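Local coordinates for phosphoribosylaminoimidazole carboxylase, ATPase subunit (Thermotoga maritima, PDB 3AX6), which probably catalyses the ATP-dependent carboxylation of 5-aminoimidazole ribonucleotide with bicarbonate to N5-carboxyaminoimidazole ribonucleotide in purine biosynthesis, at residues V65-K79 with K87-Q99. Numbering follows the deposited sequence.
Sequences VTTYDLEHIDVQTLK and KIHPSPYTLEIIQ
Tyr68 OH donates to Pro90 O at 2.7 Å from well above the carbonyl plane, while Pro90 CD lies 3.5 Å from Tyr68 CZ. Leu95 CD2 sits over a face of the Tyr68 ring, 4.1 Å from its centroid in a CH-pi contact, and meets Ile73 CD1. Glu71 CG leans on the other methyl, Leu95 CD1; its carboxylate turns off to a salt bridge with Arg261. Val75 is a knob among Pro92, Leu95, Glu96 and Gln99. Strands 65-68 and 87-88 pair in parallel as the ends of a beta-alpha-beta unit at one edge of the Rossmann-like preATP-grasp sheet, with Thr66 N bonded to Lys87 O and His89 N to Thr66 O. Next along strand 65-68, Thr67 OG1 donates to His89 O at 2.8 Å and is also hydrogen-bonded to His281 NE2. Glu96 OE2 takes Gln76 NE2 on its anti side, tilted 27° out of the carboxylate plane, and a salt bridge from Lys79 NZ whose hydrogen bond is weak; the Lys79 chain runs along Tyr93 before bending there. Segments 75-79 and 92-99 of the two helices run roughly antiparallel, their directions 150° apart. Each helix start is N-capped: Asp74 OD1 accepts from Thr77 N, Ser91 OG from Tyr93 N.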
loop_
_atom_site.group_PDB
_atom_site.type_symbol
_atom_site.label_atom_id
_atom_site.label_comp_id
_atom_site.label_asym_id
_atom_site.label_seq_id
_atom_site.Cartn_x
_atom_site.Cartn_y
_atom_site.Cartn_z
ATOM N N VAL A 65 17.086 -10.070 -12.011
ATOM C CA VAL A 65 17.075 -10.668 -10.687
ATOM C C VAL A 65 15.825 -11.505 -10.559
ATOM O O VAL A 65 14.740 -11.072 -10.959
ATOM C CB VAL A 65 17.057 -9.606 -9.569
ATOM C CG1 VAL A 65 16.725 -10.268 -8.241
ATOM C CG2 VAL A 65 18.417 -8.915 -9.477
ATOM N N THR A 66 15.977 -12.704 -10.009
ATOM C CA THR A 66 14.851 -13.597 -9.819
ATOM C C THR A 66 14.716 -13.979 -8.347
ATOM O O THR A 66 15.717 -14.163 -7.627
ATOM C CB THR A 66 15.012 -14.879 -10.657
ATOM O OG1 THR A 66 15.149 -14.525 -12.031
ATOM C CG2 THR A 66 13.792 -15.784 -10.510
ATOM N N THR A 67 13.464 -14.089 -7.910
ATOM C CA THR A 67 13.146 -14.459 -6.541
ATOM C C THR A 67 11.908 -15.356 -6.564
ATOM O O THR A 67 11.408 -15.698 -7.635
ATOM C CB THR A 67 12.901 -13.205 -5.680
ATOM O OG1 THR A 67 12.650 -13.598 -4.323
ATOM C CG2 THR A 67 11.731 -12.398 -6.226
ATOM N N TYR A 68 11.401 -15.727 -5.395
ATOM C CA TYR A 68 10.252 -16.620 -5.336
ATOM C C TYR A 68 9.355 -16.387 -4.122
ATOM O O TYR A 68 9.780 -15.790 -3.133
ATOM C CB TYR A 68 10.760 -18.065 -5.359
ATOM C CG TYR A 68 12.029 -18.277 -4.550
ATOM C CD1 TYR A 68 11.977 -18.535 -3.178
ATOM C CD2 TYR A 68 13.287 -18.194 -5.153
ATOM C CE1 TYR A 68 13.147 -18.705 -2.427
ATOM C CE2 TYR A 68 14.459 -18.356 -4.415
ATOM C CZ TYR A 68 14.383 -18.610 -3.050
ATOM O OH TYR A 68 15.539 -18.746 -2.312
ATOM N N ASP A 69 8.112 -16.862 -4.201
ATOM C CA ASP A 69 7.172 -16.682 -3.098
ATOM C C ASP A 69 6.801 -17.986 -2.399
ATOM O O ASP A 69 5.906 -18.010 -1.557
ATOM C CB ASP A 69 5.893 -15.955 -3.573
ATOM C CG ASP A 69 4.858 -16.893 -4.172
ATOM O OD1 ASP A 69 3.675 -16.504 -4.239
ATOM O OD2 ASP A 69 5.209 -18.012 -4.584
ATOM N N LEU A 70 7.492 -19.066 -2.753
ATOM C CA LEU A 70 7.255 -20.370 -2.136
ATOM C C LEU A 70 8.536 -21.199 -2.196
ATOM O O LEU A 70 9.444 -20.893 -2.964
ATOM C CB LEU A 70 6.115 -21.119 -2.845
ATOM C CG LEU A 70 6.410 -21.860 -4.153
ATOM C CD1 LEU A 70 5.230 -22.756 -4.501
ATOM C CD2 LEU A 70 6.689 -20.870 -5.266
ATOM N N GLU A 71 8.606 -22.254 -1.395
ATOM C CA GLU A 71 9.797 -23.089 -1.362
ATOM C C GLU A 71 9.756 -24.302 -2.274
ATOM O O GLU A 71 10.786 -24.727 -2.791
ATOM C CB GLU A 71 10.082 -23.542 0.072
ATOM C CG GLU A 71 10.464 -22.409 1.020
ATOM C CD GLU A 71 9.275 -21.827 1.761
ATOM O OE1 GLU A 71 8.259 -21.504 1.105
ATOM O OE2 GLU A 71 9.362 -21.687 3.003
ATOM N N HIS A 72 8.570 -24.861 -2.469
ATOM C CA HIS A 72 8.416 -26.035 -3.320
ATOM C C HIS A 72 8.652 -25.667 -4.772
ATOM O O HIS A 72 7.707 -25.548 -5.552
ATOM C CB HIS A 72 7.011 -26.623 -3.173
ATOM C CG HIS A 72 6.629 -26.923 -1.758
ATOM N ND1 HIS A 72 6.543 -25.945 -0.788
ATOM C CD2 HIS A 72 6.317 -28.090 -1.145
ATOM C CE1 HIS A 72 6.195 -26.499 0.361
ATOM N NE2 HIS A 72 6.052 -27.799 0.171
ATOM N N ILE A 73 9.916 -25.486 -5.134
ATOM C CA ILE A 73 10.264 -25.131 -6.505
ATOM C C ILE A 73 11.489 -25.918 -6.931
ATOM O O ILE A 73 12.189 -26.494 -6.099
ATOM C CB ILE A 73 10.566 -23.625 -6.637
ATOM C CG1 ILE A 73 11.778 -23.250 -5.778
ATOM C CG2 ILE A 73 9.366 -22.826 -6.212
ATOM C CD1 ILE A 73 12.081 -21.763 -5.773
ATOM N N ASP A 74 11.741 -25.948 -8.232
ATOM C CA ASP A 74 12.892 -26.665 -8.759
ATOM C C ASP A 74 14.153 -25.958 -8.276
ATOM O O ASP A 74 14.744 -25.147 -8.993
ATOM C CB ASP A 74 12.844 -26.666 -10.283
ATOM C CG ASP A 74 13.889 -27.559 -10.892
ATOM O OD1 ASP A 74 14.749 -28.073 -10.145
ATOM O OD2 ASP A 74 13.855 -27.739 -12.124
ATOM N N VAL A 75 14.564 -26.268 -7.053
ATOM C CA VAL A 75 15.739 -25.642 -6.475
ATOM C C VAL A 75 17.034 -26.026 -7.189
ATOM O O VAL A 75 17.945 -25.207 -7.314
ATOM C CB VAL A 75 15.851 -25.976 -4.958
ATOM C CG1 VAL A 75 15.823 -27.478 -4.748
ATOM C CG2 VAL A 75 17.135 -25.385 -4.380
ATOM N N GLN A 76 17.115 -27.264 -7.670
ATOM C CA GLN A 76 18.323 -27.728 -8.345
ATOM C C GLN A 76 18.606 -27.007 -9.662
ATOM O O GLN A 76 19.763 -26.708 -9.968
ATOM C CB GLN A 76 18.266 -29.242 -8.571
ATOM C CG GLN A 76 18.344 -30.073 -7.281
ATOM C CD GLN A 76 19.617 -29.828 -6.473
ATOM O OE1 GLN A 76 20.734 -30.026 -6.962
ATOM N NE2 GLN A 76 19.450 -29.403 -5.226
ATOM N N THR A 77 17.571 -26.721 -10.445
ATOM C CA THR A 77 17.796 -26.014 -11.698
ATOM C C THR A 77 18.234 -24.588 -11.365
ATOM O O THR A 77 19.048 -23.996 -12.076
ATOM C CB THR A 77 16.527 -25.974 -12.590
ATOM O OG1 THR A 77 16.827 -25.298 -13.817
ATOM C CG2 THR A 77 15.414 -25.223 -11.906
ATOM N N LEU A 78 17.707 -24.042 -10.272
ATOM C CA LEU A 78 18.074 -22.689 -9.876
ATOM C C LEU A 78 19.531 -22.643 -9.457
ATOM O O LEU A 78 20.233 -21.674 -9.741
ATOM C CB LEU A 78 17.183 -22.194 -8.739
ATOM C CG LEU A 78 15.773 -21.800 -9.183
ATOM C CD1 LEU A 78 14.900 -21.516 -7.970
ATOM C CD2 LEU A 78 15.851 -20.583 -10.106
ATOM N N LYS A 79 19.983 -23.693 -8.777
ATOM C CA LYS A 79 21.368 -23.770 -8.336
ATOM C C LYS A 79 22.257 -23.760 -9.572
ATOM O O LYS A 79 23.315 -23.137 -9.594
ATOM C CB LYS A 79 21.609 -25.052 -7.538
ATOM C CG LYS A 79 23.022 -25.153 -6.979
ATOM C CD LYS A 79 23.304 -26.507 -6.315
ATOM C CE LYS A 79 22.514 -26.709 -5.025
ATOM N NZ LYS A 79 21.047 -26.820 -5.260
ATOM N N LYS A 87 21.481 -13.862 -11.168
ATOM C CA LYS A 87 21.099 -13.364 -9.856
ATOM C C LYS A 87 19.793 -13.964 -9.350
ATOM O O LYS A 87 18.716 -13.627 -9.844
ATOM C CB LYS A 87 20.984 -11.844 -9.904
ATOM C CG LYS A 87 22.107 -11.124 -9.208
ATOM C CD LYS A 87 23.458 -11.504 -9.766
ATOM C CE LYS A 87 24.555 -11.064 -8.814
ATOM N NZ LYS A 87 24.382 -11.686 -7.468
ATOM N N ILE A 88 19.897 -14.856 -8.369
ATOM C CA ILE A 88 18.721 -15.494 -7.776
ATOM C C ILE A 88 18.782 -15.341 -6.259
ATOM O O ILE A 88 19.691 -15.859 -5.602
ATOM C CB ILE A 88 18.649 -16.981 -8.151
ATOM C CG1 ILE A 88 18.635 -17.119 -9.679
ATOM C CG2 ILE A 88 17.379 -17.601 -7.567
ATOM C CD1 ILE A 88 18.939 -18.519 -10.178
ATOM N N HIS A 89 17.802 -14.626 -5.713
ATOM C CA HIS A 89 17.755 -14.337 -4.281
ATOM C C HIS A 89 16.411 -14.615 -3.625
ATOM O O HIS A 89 15.371 -14.179 -4.122
ATOM C CB HIS A 89 18.113 -12.866 -4.057
ATOM C CG HIS A 89 19.469 -12.492 -4.566
ATOM N ND1 HIS A 89 19.728 -11.280 -5.166
ATOM C CD2 HIS A 89 20.649 -13.155 -4.530
ATOM C CE1 HIS A 89 21.009 -11.212 -5.478
ATOM N NE2 HIS A 89 21.590 -12.335 -5.101
ATOM N N PRO A 90 16.416 -15.322 -2.479
ATOM C CA PRO A 90 17.622 -15.843 -1.825
ATOM C C PRO A 90 18.286 -16.938 -2.649
ATOM O O PRO A 90 17.648 -17.588 -3.485
ATOM C CB PRO A 90 17.096 -16.380 -0.493
ATOM C CG PRO A 90 15.880 -15.561 -0.244
ATOM C CD PRO A 90 15.242 -15.524 -1.613
ATOM N N SER A 91 19.573 -17.135 -2.405
ATOM C CA SER A 91 20.331 -18.151 -3.119
ATOM C C SER A 91 19.685 -19.524 -3.024
ATOM O O SER A 91 19.087 -19.866 -2.005
ATOM C CB SER A 91 21.753 -18.245 -2.566
ATOM O OG SER A 91 22.371 -19.428 -3.035
ATOM N N PRO A 92 19.794 -20.327 -4.096
ATOM C CA PRO A 92 19.229 -21.675 -4.134
ATOM C C PRO A 92 19.896 -22.506 -3.038
ATOM O O PRO A 92 19.311 -23.455 -2.512
ATOM C CB PRO A 92 19.606 -22.163 -5.530
ATOM C CG PRO A 92 19.673 -20.908 -6.321
ATOM C CD PRO A 92 20.399 -19.983 -5.392
ATOM N N TYR A 93 21.132 -22.137 -2.711
ATOM C CA TYR A 93 21.901 -22.807 -1.671
ATOM C C TYR A 93 21.261 -22.554 -0.306
ATOM O O TYR A 93 21.202 -23.450 0.541
ATOM C CB TYR A 93 23.347 -22.304 -1.686
ATOM C CG TYR A 93 24.181 -22.908 -2.786
ATOM C CD1 TYR A 93 24.634 -24.220 -2.693
ATOM C CD2 TYR A 93 24.488 -22.184 -3.942
ATOM C CE1 TYR A 93 25.369 -24.807 -3.719
ATOM C CE2 TYR A 93 25.224 -22.759 -4.980
ATOM C CZ TYR A 93 25.660 -24.075 -4.860
ATOM O OH TYR A 93 26.370 -24.677 -5.875
ATOM N N THR A 94 20.784 -21.331 -0.095
ATOM C CA THR A 94 20.130 -20.992 1.163
ATOM C C THR A 94 18.815 -21.760 1.199
ATOM O O THR A 94 18.486 -22.412 2.189
ATOM C CB THR A 94 19.821 -19.485 1.267
ATOM O OG1 THR A 94 21.043 -18.741 1.325
ATOM C CG2 THR A 94 19.004 -19.201 2.520
ATOM N N LEU A 95 18.072 -21.679 0.104
ATOM C CA LEU A 95 16.802 -22.374 -0.008
ATOM C C LEU A 95 17.030 -23.866 0.274
ATOM O O LEU A 95 16.234 -24.512 0.963
ATOM C CB LEU A 95 16.230 -22.174 -1.411
ATOM C CG LEU A 95 14.833 -22.733 -1.692
ATOM C CD1 LEU A 95 13.853 -22.235 -0.640
ATOM C CD2 LEU A 95 14.390 -22.312 -3.082
ATOM N N GLU A 96 18.138 -24.391 -0.240
ATOM C CA GLU A 96 18.487 -25.796 -0.060
ATOM C C GLU A 96 18.704 -26.145 1.418
ATOM O O GLU A 96 18.263 -27.196 1.889
ATOM C CB GLU A 96 19.748 -26.109 -0.865
ATOM C CG GLU A 96 20.095 -27.581 -0.960
ATOM C CD GLU A 96 21.250 -27.830 -1.907
ATOM O OE1 GLU A 96 22.318 -27.213 -1.702
ATOM O OE2 GLU A 96 21.092 -28.637 -2.852
ATOM N N ILE A 97 19.383 -25.256 2.140
ATOM C CA ILE A 97 19.653 -25.448 3.560
ATOM C C ILE A 97 18.372 -25.429 4.391
ATOM O O ILE A 97 18.210 -26.221 5.320
ATOM C CB ILE A 97 20.590 -24.353 4.104
ATOM C CG1 ILE A 97 22.010 -24.578 3.593
ATOM C CG2 ILE A 97 20.567 -24.349 5.622
ATOM C CD1 ILE A 97 23.032 -23.586 4.146
ATOM N N ILE A 98 17.465 -24.519 4.054
ATOM C CA ILE A 98 16.212 -24.382 4.781
ATOM C C ILE A 98 15.175 -25.472 4.485
ATOM O O ILE A 98 14.437 -25.884 5.380
ATOM C CB ILE A 98 15.588 -23.000 4.508
ATOM C CG1 ILE A 98 16.581 -21.906 4.902
ATOM C CG2 ILE A 98 14.291 -22.846 5.291
ATOM C CD1 ILE A 98 16.127 -20.505 4.556
ATOM N N GLN A 99 15.127 -25.942 3.243
ATOM C CA GLN A 99 14.168 -26.976 2.847
ATOM C C GLN A 99 14.216 -28.266 3.662
ATOM O O GLN A 99 13.207 -28.955 3.803
ATOM C CB GLN A 99 14.355 -27.341 1.379
ATOM C CG GLN A 99 13.884 -26.291 0.406
ATOM C CD GLN A 99 13.617 -26.878 -0.959
ATOM O OE1 GLN A 99 14.455 -27.590 -1.518
ATOM N NE2 GLN A 99 12.444 -26.584 -1.505
HETATM O O HOH W 1 17.697 -13.816 -12.892
HETATM O O HOH W 2 11.853 -28.274 -4.217
#